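Local coordinates for malonyl CoA-acyl carrier protein transacylase (Burkholderia pseudomallei, PDB 3G87) that probably catalyses transfer of the malonyl group from malonyl-CoA to holo-acyl carrier protein, with release of CoA, at residues 20-26 and 44-49; 59-64 and 117-122; 67-71 and 105-111; 255-259 and 287-291. All blocks are in the same frame, centred on the assembly; numbering follows the deposited sequence.

Interaction 1: residues 20-26 and 44-49; sequences GMGGALF and IRALCV
A knob-into-hole contact seats Phe26, in helix 25-28, among Ile44, Arg45, Cys48 and Val49 of helix 44-50. The phenylalanine has CG anti to its carbonyl carbon (chi1 -76°), which carries the ring across to the second helix. There Arg45 CA lies 3.9 Å from the ring centroid and almost straight above it, 4° off the normal, in a CH-pi contact with one face. Around the ring, Phe26 CE2 packs on Ile44 CG2 at 3.7 Å and Phe26 CE1 on Cys48 CB, also at 3.7 Å. The small cysteine lets the ring come close, and its SG makes an oblique sulfur-aromatic contact, 5.0 Å from the centroid. The chain leading up to the knob is rich in glycine. Gly23 takes the positive-phi corner of a type II' turn, while Gly22, also at positive phi, has no side chain to collide with Phe26 CE1. At the far end, Gly20 N donates a nearly straight hydrogen bond (173°) to Cys48 O, 2.7 Å away and in the carbonyl plane. A water molecule accepts from Arg45 NE and donates to Gly23 O, the latter at 2.6 Å. Helix 59-81 covers the inner side, where Met21 meets Leu66 and Cys48 meets Val69, and Ile44 reaches Thr33 and Ala36 of helix 30-40.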
loop_
_atom_site.group_PDB
_atom_site.type_symbol
_atom_site.label_atom_id
_atom_site.label_comp_id
_atom_site.label_asym_id
_atom_site.label_seq_id
_atom_site.Cartn_x
_atom_site.Cartn_y
_atom_site.Cartn_z
ATOM N N GLY A 20 2.152 3.490 -18.635
ATOM C CA GLY A 20 1.003 4.158 -19.245
ATOM C C GLY A 20 0.159 4.811 -18.147
ATOM O O GLY A 20 -0.692 5.669 -18.426
ATOM N N MET A 21 0.422 4.441 -16.889
ATOM C CA MET A 21 -0.289 5.007 -15.747
ATOM C C MET A 21 -0.110 6.538 -15.662
ATOM O O MET A 21 0.967 7.096 -15.980
ATOM C CB MET A 21 0.155 4.340 -14.440
ATOM C CG MET A 21 1.576 4.676 -14.060
ATOM S SD MET A 21 2.467 3.645 -12.840
ATOM C CE MET A 21 1.453 3.780 -11.416
ATOM N N GLY A 22 -1.118 7.197 -15.189
ATOM C CA GLY A 22 -1.081 8.625 -15.162
ATOM C C GLY A 22 -1.625 9.241 -16.414
ATOM O O GLY A 22 -2.626 9.806 -16.362
ATOM N N GLY A 23 -0.931 9.114 -17.525
ATOM C CA GLY A 23 -1.427 9.575 -18.799
ATOM C C GLY A 23 -1.487 11.073 -18.928
ATOM O O GLY A 23 -0.536 11.723 -18.728
ATOM N N ALA A 24 -2.651 11.595 -19.217
ATOM C CA ALA A 24 -2.825 13.004 -19.441
ATOM C C ALA A 24 -2.946 13.810 -18.176
ATOM O O ALA A 24 -2.805 14.981 -18.200
ATOM C CB ALA A 24 -3.957 13.230 -20.320
ATOM N N LEU A 25 -3.163 13.137 -17.060
ATOM C CA LEU A 25 -3.106 13.755 -15.758
ATOM C C LEU A 25 -1.847 14.517 -15.483
ATOM O O LEU A 25 -1.890 15.439 -14.775
ATOM C CB LEU A 25 -3.247 12.738 -14.676
ATOM C CG LEU A 25 -4.634 12.171 -14.429
ATOM C CD1 LEU A 25 -4.527 11.014 -13.507
ATOM C CD2 LEU A 25 -5.534 13.231 -13.883
ATOM N N PHE A 26 -0.727 14.102 -16.026
ATOM C CA PHE A 26 0.521 14.786 -15.782
ATOM C C PHE A 26 0.578 16.198 -16.299
ATOM O O PHE A 26 1.056 17.033 -15.663
ATOM C CB PHE A 26 1.719 13.995 -16.312
ATOM C CG PHE A 26 2.085 12.842 -15.462
ATOM C CD1 PHE A 26 1.844 11.571 -15.858
ATOM C CD2 PHE A 26 2.640 13.032 -14.257
ATOM C CE1 PHE A 26 2.147 10.563 -15.055
ATOM C CE2 PHE A 26 2.930 12.038 -13.510
ATOM C CZ PHE A 26 2.692 10.807 -13.885
ATOM N N ILE A 44 8.888 12.400 -13.773
ATOM C CA ILE A 44 7.929 11.462 -13.264
ATOM C C ILE A 44 7.031 10.965 -14.409
ATOM O O ILE A 44 6.563 9.814 -14.416
ATOM C CB ILE A 44 7.141 12.107 -12.060
ATOM C CG1 ILE A 44 6.228 11.093 -11.371
ATOM C CG2 ILE A 44 6.269 13.250 -12.492
ATOM C CD1 ILE A 44 6.919 9.845 -10.792
ATOM N N ARG A 45 6.805 11.841 -15.398
ATOM C CA ARG A 45 5.873 11.514 -16.484
ATOM C C ARG A 45 6.509 10.481 -17.392
ATOM O O ARG A 45 5.839 9.563 -17.840
ATOM C CB ARG A 45 5.468 12.766 -17.303
ATOM C CG ARG A 45 4.431 12.416 -18.394
ATOM C CD ARG A 45 4.320 13.514 -19.457
ATOM N NE ARG A 45 3.241 13.209 -20.380
ATOM C CZ ARG A 45 3.321 12.399 -21.413
ATOM N NH1 ARG A 45 4.478 11.833 -21.726
ATOM N NH2 ARG A 45 2.215 12.178 -22.146
ATOM N N ALA A 46 7.800 10.665 -17.681
ATOM C CA ALA A 46 8.543 9.736 -18.510
ATOM C C ALA A 46 8.542 8.359 -17.832
ATOM O O ALA A 46 8.251 7.357 -18.474
ATOM C CB ALA A 46 9.957 10.230 -18.708
ATOM N N LEU A 47 8.842 8.314 -16.541
ATOM C CA LEU A 47 8.955 7.038 -15.830
ATOM C C LEU A 47 7.625 6.297 -15.928
ATOM O O LEU A 47 7.591 5.074 -16.184
ATOM C CB LEU A 47 9.340 7.305 -14.359
ATOM C CG LEU A 47 9.196 6.126 -13.350
ATOM C CD1 LEU A 47 10.248 5.016 -13.564
ATOM C CD2 LEU A 47 9.297 6.590 -11.925
ATOM N N CYS A 48 6.525 7.054 -15.745
ATOM C CA CYS A 48 5.148 6.498 -15.756
ATOM C C CYS A 48 4.514 6.110 -17.125
ATOM O O CYS A 48 3.921 4.978 -17.297
ATOM C CB CYS A 48 4.197 7.426 -14.975
ATOM S SG CYS A 48 4.469 7.466 -13.144
ATOM N N VAL A 49 4.620 7.035 -18.089
ATOM C CA VAL A 49 3.948 6.878 -19.392
ATOM C C VAL A 49 4.819 6.046 -20.338
ATOM O O VAL A 49 4.329 5.079 -20.924
ATOM C CB VAL A 49 3.531 8.247 -20.023
ATOM C CG1 VAL A 49 3.047 8.057 -21.448
ATOM C CG2 VAL A 49 2.467 8.957 -19.162
HETATM O O HOH W 1 0.365 13.978 -19.580
#

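Interaction 2: residues 59-64 and 117-122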
loop_
_atom_site.group_PDB
_atom_site.type_symbol
_atom_site.label_atom_id
_atom_site.label_comp_id
_atom_site.label_asym_id
_atom_site.label_seq_id
_atom_site.Cartn_x
_atom_site.Cartn_y
_atom_site.Cartn_z
ATOM N N THR A 59 11.576 -0.997 -6.650
ATOM C CA THR A 59 10.822 -0.280 -5.579
ATOM C C THR A 59 11.229 1.209 -5.411
ATOM O O THR A 59 10.443 2.018 -5.006
ATOM C CB THR A 59 10.819 -1.118 -4.189
ATOM O OG1 THR A 59 9.697 -0.759 -3.341
ATOM C CG2 THR A 59 12.083 -0.916 -3.423
ATOM N N GLN A 60 12.453 1.584 -5.754
ATOM C CA GLN A 60 12.832 2.978 -5.529
ATOM C C GLN A 60 12.103 3.860 -6.516
ATOM O O GLN A 60 11.922 5.010 -6.264
ATOM C CB GLN A 60 14.369 3.175 -5.549
ATOM C CG GLN A 60 15.079 2.786 -6.858
ATOM C CD GLN A 60 15.341 1.268 -7.002
ATOM O OE1 GLN A 60 14.543 0.409 -6.556
ATOM N NE2 GLN A 60 16.470 0.943 -7.625
ATOM N N PHE A 61 11.632 3.277 -7.614
ATOM C CA PHE A 61 10.865 4.010 -8.628
ATOM C C PHE A 61 9.362 3.709 -8.563
ATOM O O PHE A 61 8.529 4.600 -8.684
ATOM C CB PHE A 61 11.376 3.701 -10.065
ATOM C CG PHE A 61 12.830 4.093 -10.305
ATOM C CD1 PHE A 61 13.185 5.425 -10.492
ATOM C CD2 PHE A 61 13.836 3.115 -10.351
ATOM C CE1 PHE A 61 14.519 5.774 -10.681
ATOM C CE2 PHE A 61 15.146 3.457 -10.558
ATOM C CZ PHE A 61 15.500 4.775 -10.698
ATOM N N THR A 62 9.003 2.480 -8.363
ATOM C CA THR A 62 7.613 2.121 -8.201
ATOM C C THR A 62 6.821 3.015 -7.255
ATOM O O THR A 62 5.715 3.365 -7.521
ATOM C CB THR A 62 7.490 0.712 -7.657
ATOM O OG1 THR A 62 8.324 -0.155 -8.375
ATOM C CG2 THR A 62 6.108 0.247 -7.809
ATOM N N GLN A 63 7.442 3.341 -6.143
ATOM C CA GLN A 63 6.812 4.021 -5.042
ATOM C C GLN A 63 6.474 5.487 -5.310
ATOM O O GLN A 63 5.359 5.871 -5.102
ATOM C CB GLN A 63 7.596 3.799 -3.763
ATOM C CG GLN A 63 7.330 2.475 -3.060
ATOM C CD GLN A 63 7.888 2.405 -1.684
ATOM O OE1 GLN A 63 8.626 1.521 -1.369
ATOM N NE2 GLN A 63 7.562 3.355 -0.871
ATOM N N PRO A 64 7.425 6.258 -5.825
ATOM C CA PRO A 64 7.120 7.596 -6.276
ATOM C C PRO A 64 6.145 7.614 -7.410
ATOM O O PRO A 64 5.353 8.477 -7.405
ATOM C CB PRO A 64 8.463 8.117 -6.724
ATOM C CG PRO A 64 9.379 7.385 -6.019
ATOM C CD PRO A 64 8.870 6.064 -5.852
ATOM N N ARG A 117 11.500 6.535 1.829
ATOM C CA ARG A 117 10.972 5.216 2.076
ATOM C C ARG A 117 11.367 4.219 0.996
ATOM O O ARG A 117 11.783 3.158 1.269
ATOM C CB ARG A 117 9.459 5.264 2.254
ATOM C CG ARG A 117 8.818 3.938 2.495
ATOM C CD ARG A 117 7.364 4.030 2.389
ATOM N NE ARG A 117 6.626 3.001 3.075
ATOM C CZ ARG A 117 5.931 2.064 2.473
ATOM N NH1 ARG A 117 5.951 1.978 1.179
ATOM N NH2 ARG A 117 5.257 1.216 3.162
ATOM N N ALA A 118 11.245 4.648 -0.230
ATOM C CA ALA A 118 11.476 3.833 -1.378
ATOM C C ALA A 118 12.937 3.541 -1.563
ATOM O O ALA A 118 13.287 2.442 -1.849
ATOM C CB ALA A 118 10.872 4.455 -2.610
ATOM N N GLU A 119 13.773 4.535 -1.353
ATOM C CA GLU A 119 15.231 4.327 -1.340
ATOM C C GLU A 119 15.669 3.324 -0.287
ATOM O O GLU A 119 16.392 2.380 -0.633
ATOM C CB GLU A 119 15.985 5.647 -1.172
ATOM C CG GLU A 119 17.468 5.470 -0.972
ATOM C CD GLU A 119 18.174 4.722 -2.112
ATOM O OE1 GLU A 119 17.739 4.838 -3.266
ATOM O OE2 GLU A 119 19.184 4.010 -1.858
ATOM N N LEU A 120 15.230 3.483 0.973
ATOM C CA LEU A 120 15.666 2.524 2.013
ATOM C C LEU A 120 15.157 1.092 1.731
ATOM O O LEU A 120 15.916 0.083 1.839
ATOM C CB LEU A 120 15.239 2.950 3.423
ATOM C CG LEU A 120 15.759 4.304 3.882
ATOM C CD1 LEU A 120 14.838 4.883 4.969
ATOM C CD2 LEU A 120 17.203 4.196 4.369
ATOM N N MET A 121 13.875 0.976 1.399
ATOM C CA MET A 121 13.352 -0.334 1.143
ATOM C C MET A 121 14.107 -1.012 -0.009
ATOM O O MET A 121 14.371 -2.210 0.048
ATOM C CB MET A 121 11.843 -0.289 0.904
ATOM C CG MET A 121 11.072 -0.106 2.210
ATOM S SD MET A 121 9.330 0.216 1.942
ATOM C CE MET A 121 8.801 -1.146 0.826
ATOM N N SER A 122 14.538 -0.259 -0.997
ATOM C CA SER A 122 15.362 -0.782 -2.074
ATOM C C SER A 122 16.748 -1.322 -1.742
ATOM O O SER A 122 17.284 -2.035 -2.500
ATOM C CB SER A 122 15.439 0.200 -3.224
ATOM O OG SER A 122 16.543 1.035 -3.170
#
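Ala118 of helix 107-123 presses its methyl group into a hole between Thr59, Gln60, Gln63 and Pro64 of helix 59-81, and this is the tight part of the contact. Ala118 CB stands 3.4 Å from Thr59 O and 3.5 Å from Gln63 CB. So small a side chain lets the nearly antiparallel segments (153°) approach to 7.7 Å between axes, and brings the CA atoms of Gln60 and Ala118 to 4.4 Å. Pro64 lines the hole at the kink of its helix. On the buried flank the side chains of Gln63 and Arg117 cross at about a right angle, their amide and guanidinium planes 73° apart, while Met121 SD lies over one guanidinium face, 3.8 Å above its plane. The other flank is less buried and lies partly open to solvent. Gln60 folds back at chi2 (-81°), bringing its OE1 to 3.5 Å from Ser122 CB, and Thr59 CG2 touches the same carbon at 3.5 Å. Ser122 turns its hydroxyl to its own helix, donating to Glu119 O at 2.9 Å, and Glu119 pairs with Gln123 through OE2. On the inner side, Arg117 NH2 bonds to Ser92 OG, in a Gly-X-Ser-X-Gly sequence consistent with the nucleophile elbow of an acyltransferase. Phe207 of helix 201-211 packs on Arg117, Phe195 on Thr59 and Met121, and Val114 of helix 107-123 on Gln63.

Interaction 3: residues 67-71 and 105-111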
loop_
_atom_site.group_PDB
_atom_site.type_symbol
_atom_site.label_atom_id
_atom_site.label_comp_id
_atom_site.label_asym_id
_atom_site.label_seq_id
_atom_site.Cartn_x
_atom_site.Cartn_y
_atom_site.Cartn_z
ATOM N N TYR A 67 2.609 6.977 -5.900
ATOM C CA TYR A 67 2.198 8.116 -5.108
ATOM C C TYR A 67 1.689 9.248 -5.976
ATOM O O TYR A 67 0.632 9.823 -5.690
ATOM C CB TYR A 67 3.361 8.620 -4.215
ATOM C CG TYR A 67 3.048 9.907 -3.429
ATOM C CD1 TYR A 67 2.380 9.856 -2.187
ATOM C CD2 TYR A 67 3.411 11.158 -3.929
ATOM C CE1 TYR A 67 2.091 11.017 -1.464
ATOM C CE2 TYR A 67 3.087 12.353 -3.235
ATOM C CZ TYR A 67 2.467 12.270 -1.990
ATOM O OH TYR A 67 2.173 13.426 -1.291
ATOM N N VAL A 68 2.444 9.588 -7.014
ATOM C CA VAL A 68 2.093 10.755 -7.829
ATOM C C VAL A 68 0.856 10.436 -8.669
ATOM O O VAL A 68 -0.076 11.246 -8.783
ATOM C CB VAL A 68 3.271 11.195 -8.723
ATOM C CG1 VAL A 68 2.870 12.379 -9.559
ATOM C CG2 VAL A 68 4.488 11.546 -7.857
ATOM N N VAL A 69 0.822 9.230 -9.233
ATOM C CA VAL A 69 -0.362 8.827 -9.961
ATOM C C VAL A 69 -1.587 8.741 -9.048
ATOM O O VAL A 69 -2.681 9.286 -9.393
ATOM C CB VAL A 69 -0.116 7.607 -10.833
ATOM C CG1 VAL A 69 -1.419 7.125 -11.477
ATOM C CG2 VAL A 69 0.976 7.981 -11.960
ATOM N N ASN A 70 -1.438 8.130 -7.881
ATOM C CA ASN A 70 -2.564 8.097 -6.972
ATOM C C ASN A 70 -3.015 9.528 -6.661
ATOM O O ASN A 70 -4.201 9.824 -6.685
ATOM C CB ASN A 70 -2.185 7.393 -5.663
ATOM C CG ASN A 70 -2.004 5.914 -5.822
ATOM O OD1 ASN A 70 -2.213 5.329 -6.909
ATOM N ND2 ASN A 70 -1.603 5.268 -4.725
ATOM N N ALA A 71 -2.088 10.409 -6.316
ATOM C CA ALA A 71 -2.442 11.799 -6.003
ATOM C C ALA A 71 -3.171 12.530 -7.125
ATOM O O ALA A 71 -4.163 13.207 -6.900
ATOM C CB ALA A 71 -1.180 12.578 -5.650
ATOM N N PHE A 105 -0.019 16.301 5.313
ATOM C CA PHE A 105 1.144 16.971 4.710
ATOM C C PHE A 105 0.733 17.464 3.352
ATOM O O PHE A 105 -0.335 17.103 2.847
ATOM C CB PHE A 105 2.447 16.092 4.632
ATOM C CG PHE A 105 2.208 14.625 4.326
ATOM C CD1 PHE A 105 1.760 14.219 3.081
ATOM C CD2 PHE A 105 2.402 13.658 5.327
ATOM C CE1 PHE A 105 1.484 12.855 2.806
ATOM C CE2 PHE A 105 2.140 12.291 5.093
ATOM C CZ PHE A 105 1.704 11.889 3.797
ATOM N N ASP A 106 1.543 18.248 2.719
ATOM C CA ASP A 106 1.245 18.617 1.361
ATOM C C ASP A 106 1.820 17.650 0.344
ATOM O O ASP A 106 2.457 16.730 0.696
ATOM C CB ASP A 106 1.604 20.062 1.070
ATOM C CG ASP A 106 3.043 20.362 1.176
ATOM O OD1 ASP A 106 3.881 19.536 1.145
ATOM O OD2 ASP A 106 3.348 21.493 1.252
ATOM N N PHE A 107 1.572 17.901 -0.919
ATOM C CA PHE A 107 1.958 17.013 -1.995
ATOM C C PHE A 107 3.454 16.761 -2.049
ATOM O O PHE A 107 3.870 15.668 -2.106
ATOM C CB PHE A 107 1.414 17.502 -3.319
ATOM C CG PHE A 107 1.936 16.782 -4.502
ATOM C CD1 PHE A 107 1.529 15.516 -4.796
ATOM C CD2 PHE A 107 2.834 17.375 -5.335
ATOM C CE1 PHE A 107 2.006 14.890 -5.871
ATOM C CE2 PHE A 107 3.295 16.730 -6.402
ATOM C CZ PHE A 107 2.884 15.487 -6.668
ATOM N N GLU A 108 4.239 17.803 -1.990
ATOM C CA GLU A 108 5.669 17.702 -2.009
ATOM C C GLU A 108 6.232 16.987 -0.811
ATOM O O GLU A 108 7.169 16.278 -0.917
ATOM C CB GLU A 108 6.316 19.080 -2.092
ATOM C CG GLU A 108 6.313 19.709 -3.409
ATOM C CD GLU A 108 6.440 21.235 -3.340
ATOM O OE1 GLU A 108 5.986 21.830 -2.376
ATOM O OE2 GLU A 108 7.003 21.827 -4.244
ATOM N N THR A 109 5.636 17.192 0.335
ATOM C CA THR A 109 6.169 16.636 1.529
ATOM C C THR A 109 5.949 15.134 1.534
ATOM O O THR A 109 6.792 14.426 1.941
ATOM C CB THR A 109 5.602 17.309 2.779
ATOM O OG1 THR A 109 5.958 18.664 2.800
ATOM C CG2 THR A 109 6.145 16.705 3.991
ATOM N N GLY A 110 4.823 14.667 1.042
ATOM C CA GLY A 110 4.551 13.236 0.944
ATOM C C GLY A 110 5.506 12.579 -0.033
ATOM O O GLY A 110 6.048 11.491 0.248
ATOM N N LEU A 111 5.777 13.257 -1.152
ATOM C CA LEU A 111 6.639 12.714 -2.155
ATOM C C LEU A 111 8.038 12.619 -1.556
ATOM O O LEU A 111 8.708 11.587 -1.683
ATOM C CB LEU A 111 6.589 13.528 -3.456
ATOM C CG LEU A 111 7.503 13.074 -4.617
ATOM C CD1 LEU A 111 7.173 11.622 -5.099
ATOM C CD2 LEU A 111 7.412 14.031 -5.766
#
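The Tyr67 ring has Gly110 O over one face, 4.3 Å above the plane and offset toward the rim, and Phe107 O at its edge, near the ring plane. A second ring, that of Phe107, is turned only 20° from it but slid well aside, the centroids 5.8 Å apart, so the two barely overlap and meet mainly through Tyr67 CE2 and Phe107 CE1 at 3.8 Å. Val68 CG1 lies at the edge of the Phe107 ring, and Ala71 CB approaches it obliquely. With CG opposite its backbone nitrogen (chi1 175°), Tyr67 reaches across to the second helix, and its hydroxyl donates to Phe107 O at 2.9 Å. That carbonyl also accepts the helical bond from Leu111 N, so two donors grip one oxygen. The hydroxyl passes 3.3 Å from Gly110 CA, where glycine offers no side chain to block it. These are parts of helices 59-81 and 107-123 in the alpha/beta acyltransferase core; segments 67-71 and 107-111 run nearly antiparallel (150°), their axes 11.0 Å apart, a spacing filled by the aromatic rings. Leu111 completes the apolar layer, its CB 3.7 Å from Tyr67 CE2 and its CD1 3.8 Å from Val68 CG2. Asp106 is the N-cap of helix 107-123: its OD1 accepts from Thr109 N and also from Thr109 OG1, which comes from above the carboxylate plane. Helix 94-101 packs on Tyr67 through Phe96 and Leu100, and Leu32 and Gln35 of helix 30-40 touch Phe107.

Interaction 4: residues 255-259 and 287-291; sequences IRYLL and IRRQT
Arg256 and Thr291 meet through a hydrogen bond from NE to OG1, 2.7 Å long and fairly straight at 163°, with the threonine oxygen in the guanidinium plane. A weak second bond runs from Arg256 NH2 to the same Thr291 OG1 at 3.2 Å. The hydroxyl in turn donates to Ile287 O at 2.9 Å, from well above the carbonyl plane, so it is gripped on both its donor and acceptor sides and ties the arginine to the last turn of helix 279-289. Threonine suits the place because its short branched chain can reach back to that turn. Beside this polar group lies an apolar one, in which Ile287 CG2 rests 3.8 Å from Ile255 CG2 and 4.0 Å from Arg256 CG. Leu259 lays its CD2 over one face of the Arg288 guanidinium, 3.3 Å above the plane and toward the rim; the bend of Arg288 at chi3 (93°) turns the flat group across the leucine. Helices 251-264 and 279-289 precede and follow strand 269-273, an edge strand of the parallel sheet in this alpha/beta fold, and here they pack against each other as an alpha-beta-alpha unit. Both helices touch the strand: Arg288 NH2 bonds to Ile269 O, while Phe271 touches Leu258, Leu259 and Arg288. Farther out, Leu258 packs on Ile224 of strand 223-224. Ile287 and Gln290 lean on Thr159 of strand 153-159, an outermost strand of the antiparallel sheet.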
loop_
_atom_site.group_PDB
_atom_site.type_symbol
_atom_site.label_atom_id
_atom_site.label_comp_id
_atom_site.label_asym_id
_atom_site.label_seq_id
_atom_site.Cartn_x
_atom_site.Cartn_y
_atom_site.Cartn_z
ATOM N N ILE A 255 -10.642 -2.814 5.972
ATOM C CA ILE A 255 -11.889 -2.830 5.277
ATOM C C ILE A 255 -13.029 -3.286 6.172
ATOM O O ILE A 255 -13.991 -2.611 6.297
ATOM C CB ILE A 255 -11.834 -3.725 4.017
ATOM C CG1 ILE A 255 -10.732 -3.268 3.104
ATOM C CG2 ILE A 255 -13.135 -3.779 3.311
ATOM C CD1 ILE A 255 -10.920 -1.966 2.570
ATOM N N ARG A 256 -12.900 -4.447 6.772
ATOM C CA ARG A 256 -13.912 -4.972 7.718
ATOM C C ARG A 256 -14.239 -3.981 8.869
ATOM O O ARG A 256 -15.400 -3.842 9.299
ATOM C CB ARG A 256 -13.444 -6.327 8.272
ATOM C CG ARG A 256 -13.715 -7.479 7.310
ATOM C CD ARG A 256 -13.213 -8.840 7.856
ATOM N NE ARG A 256 -13.848 -9.981 7.213
ATOM C CZ ARG A 256 -13.534 -11.268 7.461
ATOM N NH1 ARG A 256 -12.554 -11.599 8.326
ATOM N NH2 ARG A 256 -14.196 -12.246 6.827
ATOM N N TYR A 257 -13.224 -3.264 9.360
ATOM C CA TYR A 257 -13.491 -2.234 10.330
ATOM C C TYR A 257 -14.401 -1.177 9.707
ATOM O O TYR A 257 -15.307 -0.705 10.366
ATOM C CB TYR A 257 -12.195 -1.585 10.854
ATOM C CG TYR A 257 -12.443 -0.404 11.787
ATOM C CD1 TYR A 257 -12.841 -0.617 13.109
ATOM C CD2 TYR A 257 -12.310 0.926 11.340
ATOM C CE1 TYR A 257 -13.091 0.475 13.974
ATOM C CE2 TYR A 257 -12.538 2.028 12.214
ATOM C CZ TYR A 257 -12.907 1.795 13.536
ATOM O OH TYR A 257 -13.150 2.852 14.437
ATOM N N LEU A 258 -14.181 -0.809 8.450
ATOM C CA LEU A 258 -15.069 0.177 7.835
ATOM C C LEU A 258 -16.458 -0.349 7.646
ATOM O O LEU A 258 -17.402 0.399 7.876
ATOM C CB LEU A 258 -14.550 0.705 6.483
ATOM C CG LEU A 258 -13.211 1.430 6.709
ATOM C CD1 LEU A 258 -12.445 1.697 5.409
ATOM C CD2 LEU A 258 -13.370 2.670 7.584
ATOM N N LEU A 259 -16.588 -1.610 7.215
ATOM C CA LEU A 259 -17.919 -2.228 7.029
ATOM C C LEU A 259 -18.767 -2.221 8.317
ATOM O O LEU A 259 -19.936 -1.842 8.276
ATOM C CB LEU A 259 -17.788 -3.659 6.487
ATOM C CG LEU A 259 -17.140 -3.794 5.092
ATOM C CD1 LEU A 259 -17.047 -5.220 4.692
ATOM C CD2 LEU A 259 -17.897 -3.016 4.015
ATOM N N ILE A 287 -13.731 -9.384 0.062
ATOM C CA ILE A 287 -13.956 -9.147 1.447
ATOM C C ILE A 287 -15.435 -9.089 1.788
ATOM O O ILE A 287 -15.878 -9.794 2.632
ATOM C CB ILE A 287 -13.186 -7.886 1.931
ATOM C CG1 ILE A 287 -11.705 -8.155 1.984
ATOM C CG2 ILE A 287 -13.559 -7.530 3.277
ATOM C CD1 ILE A 287 -10.922 -7.088 1.596
ATOM N N ARG A 288 -16.186 -8.252 1.093
ATOM C CA ARG A 288 -17.622 -8.116 1.283
ATOM C C ARG A 288 -18.417 -9.402 1.008
ATOM O O ARG A 288 -19.307 -9.711 1.709
ATOM C CB ARG A 288 -18.218 -6.951 0.477
ATOM C CG ARG A 288 -17.730 -5.568 0.849
ATOM C CD ARG A 288 -18.455 -4.438 0.193
ATOM N NE ARG A 288 -19.524 -4.006 1.040
ATOM C CZ ARG A 288 -20.095 -2.836 1.055
ATOM N NH1 ARG A 288 -20.989 -2.643 1.922
ATOM N NH2 ARG A 288 -19.821 -1.902 0.234
ATOM N N ARG A 289 -18.055 -10.145 -0.003
ATOM C CA ARG A 289 -18.695 -11.401 -0.288
ATOM C C ARG A 289 -18.490 -12.395 0.834
ATOM O O ARG A 289 -19.349 -13.152 1.137
ATOM C CB ARG A 289 -18.187 -11.953 -1.612
ATOM C CG ARG A 289 -19.135 -12.822 -2.326
ATOM C CD ARG A 289 -18.478 -13.593 -3.431
ATOM N NE ARG A 289 -17.448 -14.525 -3.017
ATOM C CZ ARG A 289 -16.166 -14.406 -3.319
ATOM N NH1 ARG A 289 -15.778 -13.382 -4.030
ATOM N NH2 ARG A 289 -15.282 -15.308 -2.910
ATOM N N GLN A 290 -17.323 -12.363 1.435
ATOM C CA GLN A 290 -17.013 -13.131 2.612
ATOM C C GLN A 290 -17.540 -12.223 3.727
ATOM O O GLN A 290 -18.231 -11.320 3.460
ATOM C CB GLN A 290 -15.523 -13.512 2.642
ATOM C CG GLN A 290 -14.996 -14.315 1.356
ATOM C CD GLN A 290 -13.450 -14.406 1.133
ATOM O OE1 GLN A 290 -12.739 -13.441 1.296
ATOM N NE2 GLN A 290 -12.965 -15.547 0.710
ATOM N N THR A 291 -17.319 -12.448 4.985
ATOM C CA THR A 291 -17.916 -11.492 5.925
ATOM C C THR A 291 -19.465 -11.453 5.944
ATOM O O THR A 291 -20.088 -10.494 5.493
ATOM C CB THR A 291 -17.414 -10.013 5.724
ATOM O OG1 THR A 291 -16.001 -9.938 5.508
ATOM C CG2 THR A 291 -17.698 -9.246 6.931
#

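From the N terminus, interaction 1 comes first and closes a short, largely helical loop that holds helix 30-40. It ends before helix 59-81 begins. That helix then pairs twice with helix 107-123: interaction 2 closes the wider loop, and interaction 3 is nested inside it, enclosing strand 87-90 and helix 94-101. No contacts cross. Interactions 1 and 3 touch where Ile44 CG1 meets Val68 CG2, Leu47 packs on Phe61 between interactions 1 and 2, and Pro64 and Leu111 join interactions 2 and 3, so the three are continuous. Interaction 4 follows separately, closing a loop around strand 269-273; its centre is about 30 Å from that of interaction 2, on the opposite side of the chain's centre.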